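Dermonecrotic toxin (Pasteurella multocida, PDB 2EBF) acts as a mitogenic, dermonecrotic bacterial toxin that induces bone resorption and is associated with severe progressive atrophic rhinitis in pigs. Local coordinates at residues Q664-A669 with D681-Q686. Residues are numbered along the deposited sequence; the frame is centred on the assembly and turned at random.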
ATOM      1  N   GLN A 664       1.609 -13.087 -34.366  1.00 26.01           N
ATOM      2  CA  GLN A 664       1.901 -14.488 -34.650  1.00 25.33           C
ATOM      3  C   GLN A 664       1.325 -15.274 -33.475  1.00 24.60           C
ATOM      4  O   GLN A 664       1.316 -14.774 -32.354  1.00 24.36           O
ATOM      5  CB  GLN A 664       3.423 -14.728 -34.729  1.00 26.22           C
ATOM      6  CG  GLN A 664       4.170 -13.908 -35.807  1.00 27.58           C
ATOM      7  CD  GLN A 664       3.759 -14.253 -37.241  1.00 30.79           C
ATOM      8  OE1 GLN A 664       3.540 -13.361 -38.071  1.00 32.97           O
ATOM      9  NE2 GLN A 664       3.662 -15.543 -37.540  1.00 28.51           N
ATOM     10  N   MET A 665       0.836 -16.485 -33.725  1.00 24.35           N
ATOM     11  CA  MET A 665       0.209 -17.247 -32.648  1.00 24.49           C
ATOM     12  C   MET A 665       0.419 -18.757 -32.730  1.00 23.96           C
ATOM     13  O   MET A 665       0.904 -19.305 -33.738  1.00 23.85           O
ATOM     14  CB  MET A 665      -1.290 -16.904 -32.535  1.00 24.29           C
ATOM     15  CG  MET A 665      -2.205 -17.601 -33.559  1.00 25.15           C
ATOM     16  SD  MET A 665      -1.821 -17.371 -35.311  1.00 28.42           S
ATOM     17  CE  MET A 665      -2.056 -15.605 -35.476  1.00 27.27           C
ATOM     18  N   HIS A 666       0.065 -19.429 -31.644  1.00 24.01           N
ATOM     19  CA  HIS A 666       0.141 -20.878 -31.585  1.00 23.48           C
ATOM     20  C   HIS A 666      -0.869 -21.335 -30.551  1.00 23.50           C
ATOM     21  O   HIS A 666      -1.285 -20.546 -29.697  1.00 23.04           O
ATOM     22  CB  HIS A 666       1.556 -21.333 -31.192  1.00 24.09           C
ATOM     23  CG  HIS A 666       1.754 -22.824 -31.245  1.00 23.25           C
ATOM     24  ND1 HIS A 666       1.177 -23.619 -32.213  1.00 24.26           N
ATOM     25  CD2 HIS A 666       2.506 -23.650 -30.481  1.00 22.51           C
ATOM     26  CE1 HIS A 666       1.549 -24.874 -32.030  1.00 24.46           C
ATOM     27  NE2 HIS A 666       2.345 -24.922 -30.975  1.00 22.50           N
ATOM     28  N   THR A 667      -1.264 -22.603 -30.628  1.00 23.38           N
ATOM     29  CA  THR A 667      -2.297 -23.137 -29.743  1.00 23.29           C
ATOM     30  C   THR A 667      -2.051 -24.624 -29.514  1.00 24.20           C
ATOM     31  O   THR A 667      -1.383 -25.286 -30.318  1.00 24.25           O
ATOM     32  CB  THR A 667      -3.723 -22.849 -30.340  1.00 23.45           C
ATOM     33  OG1 THR A 667      -4.731 -22.999 -29.325  1.00 24.27           O
ATOM     34  CG2 THR A 667      -4.023 -23.756 -31.539  1.00 23.98           C
ATOM     35  N   THR A 668      -2.575 -25.150 -28.411  1.00 23.92           N
ATOM     36  CA  THR A 668      -2.398 -26.558 -28.094  1.00 24.32           C
ATOM     37  C   THR A 668      -3.607 -27.071 -27.310  1.00 24.48           C
ATOM     38  O   THR A 668      -4.208 -26.334 -26.518  1.00 24.16           O
ATOM     39  CB  THR A 668      -1.078 -26.788 -27.275  1.00 23.94           C
ATOM     40  OG1 THR A 668      -0.834 -28.194 -27.096  1.00 25.14           O
ATOM     41  CG2 THR A 668      -1.163 -26.128 -25.899  1.00 24.30           C
ATOM     42  N   ALA A 669      -3.967 -28.328 -27.566  1.00 24.15           N
ATOM     43  CA  ALA A 669      -4.808 -29.098 -26.662  1.00 24.27           C
ATOM     44  C   ALA A 669      -4.005 -29.470 -25.420  1.00 24.91           C
ATOM     45  O   ALA A 669      -2.779 -29.304 -25.382  1.00 24.69           O
ATOM     46  CB  ALA A 669      -5.303 -30.354 -27.356  1.00 24.35           C
ATOM     47  N   ASP A 681       1.229 -30.945 -27.734  1.00 24.34           N
ATOM     48  CA  ASP A 681       1.365 -30.060 -28.879  1.00 24.49           C
ATOM     49  C   ASP A 681       2.057 -30.808 -30.022  1.00 24.83           C
ATOM     50  O   ASP A 681       3.289 -30.925 -30.055  1.00 24.72           O
ATOM     51  CB  ASP A 681       2.121 -28.807 -28.444  1.00 24.87           C
ATOM     52  CG  ASP A 681       2.399 -27.840 -29.578  1.00 23.48           C
ATOM     53  OD1 ASP A 681       1.986 -28.073 -30.729  1.00 23.68           O
ATOM     54  OD2 ASP A 681       3.057 -26.826 -29.300  1.00 23.29           O
ATOM     55  N   ALA A 682       1.239 -31.306 -30.946  1.00 24.25           N
ATOM     56  CA  ALA A 682       1.695 -32.100 -32.076  1.00 25.24           C
ATOM     57  C   ALA A 682       2.090 -31.249 -33.292  1.00 25.46           C
ATOM     58  O   ALA A 682       2.408 -31.782 -34.363  1.00 25.87           O
ATOM     59  CB  ALA A 682       0.627 -33.120 -32.460  1.00 24.95           C
ATOM     60  N   SER A 683       2.125 -29.936 -33.119  1.00 26.05           N
ATOM     61  CA  SER A 683       2.519 -29.062 -34.223  1.00 27.13           C
ATOM     62  C   SER A 683       3.614 -28.055 -33.883  1.00 26.96           C
ATOM     63  O   SER A 683       3.813 -27.093 -34.615  1.00 27.83           O
ATOM     64  CB  SER A 683       1.286 -28.365 -34.804  1.00 27.31           C
ATOM     65  OG  SER A 683       0.766 -27.436 -33.882  1.00 29.55           O
ATOM     66  N   HIS A 684       4.345 -28.292 -32.796  1.00 27.06           N
ATOM     67  CA  HIS A 684       5.385 -27.360 -32.346  1.00 26.93           C
ATOM     68  C   HIS A 684       6.633 -27.332 -33.246  1.00 27.55           C
ATOM     69  O   HIS A 684       7.437 -26.395 -33.172  1.00 27.55           O
ATOM     70  CB  HIS A 684       5.784 -27.672 -30.901  1.00 26.85           C
ATOM     71  CG  HIS A 684       6.842 -28.723 -30.784  1.00 26.21           C
ATOM     72  ND1 HIS A 684       6.617 -30.044 -31.108  1.00 27.70           N
ATOM     73  CD2 HIS A 684       8.131 -28.648 -30.382  1.00 26.13           C
ATOM     74  CE1 HIS A 684       7.726 -30.739 -30.906  1.00 26.26           C
ATOM     75  NE2 HIS A 684       8.657 -29.914 -30.466  1.00 26.99           N
ATOM     76  N   LEU A 685       6.803 -28.355 -34.084  1.00 28.03           N
ATOM     77  CA  LEU A 685       7.966 -28.409 -34.988  1.00 28.57           C
ATOM     78  C   LEU A 685       7.846 -27.435 -36.161  1.00 29.32           C
ATOM     79  O   LEU A 685       8.778 -27.300 -36.959  1.00 29.30           O
ATOM     80  CB  LEU A 685       8.252 -29.841 -35.474  1.00 28.38           C
ATOM     81  CG  LEU A 685       8.811 -30.841 -34.449  1.00 27.89           C
ATOM     82  CD1 LEU A 685       9.229 -32.122 -35.153  1.00 28.42           C
ATOM     83  CD2 LEU A 685       9.982 -30.269 -33.633  1.00 28.12           C
ATOM     84  N   GLN A 686       6.709 -26.743 -36.263  1.00 30.12           N
ATOM     85  CA  GLN A 686       6.609 -25.645 -37.223  1.00 30.70           C
ATOM     86  C   GLN A 686       7.531 -24.484 -36.820  1.00 30.47           C
ATOM     87  O   GLN A 686       7.828 -23.602 -37.628  1.00 30.59           O
ATOM     88  CB  GLN A 686       5.144 -25.230 -37.495  1.00 30.96           C
ATOM     89  CG  GLN A 686       4.423 -24.477 -36.413  1.00 31.64           C
ATOM     90  CD  GLN A 686       2.897 -24.444 -36.622  1.00 32.19           C
ATOM     91  OE1 GLN A 686       2.137 -25.006 -35.823  1.00 32.36           O
ATOM     92  NE2 GLN A 686       2.449 -23.791 -37.696  1.00 30.91           N
TER
HETATM   93  O   HOH W   1      -0.594 -28.219 -31.206  1.00 37.56           O
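CG of His-666 and CG of Asp-681 both lie anti to their own backbone nitrogens (chi1 -174° and 177°), and imidazole and carboxylate meet from opposite directions. The two form a His-carboxylate hydrogen bond in the C3 domain. It joins the strand 660-673 of the antiparallel sheet to the loop after the strand 676-681. With Cys-626 the pair probably belongs to the thiol protease-like catalytic triad of this region. In this crystal Cys-626 is tied to Cys-620 in a disulfide and lies in the phosphonate pocket; the side chains of Ser-683 and Gln-686 touch Cys-626.

His-666 NE2 donates to Asp-681 OD2 at 2.6 Å, with an N-H...O angle of 151°. OD2 is met on its syn side, somewhat out of the carboxylate plane. The same OD2 bonds Trp-704 NE1, whose ring also meets the His-666 ring, while the rings of Phe-687 and His-666 meet edge-to-face. Ser-683 N donates to Asp-681 OD1 at 3.0 Å, on the anti side and out of the carboxylate plane, and closes an Asx turn. Ser-683 OG sits at the imidazole edge, in the ring plane, 3.3 Å from His-666 CE1. Thr-668 OG1 lies against Asp-681 CB at 3.3 Å and donates to Ala-669 O. The carboxylate is fixed through both oxygens, for a water gives hydrogen bonds to Thr-667 O and Asp-681 OD1, and accepts one from Ser-683 OG at 3.1 Å.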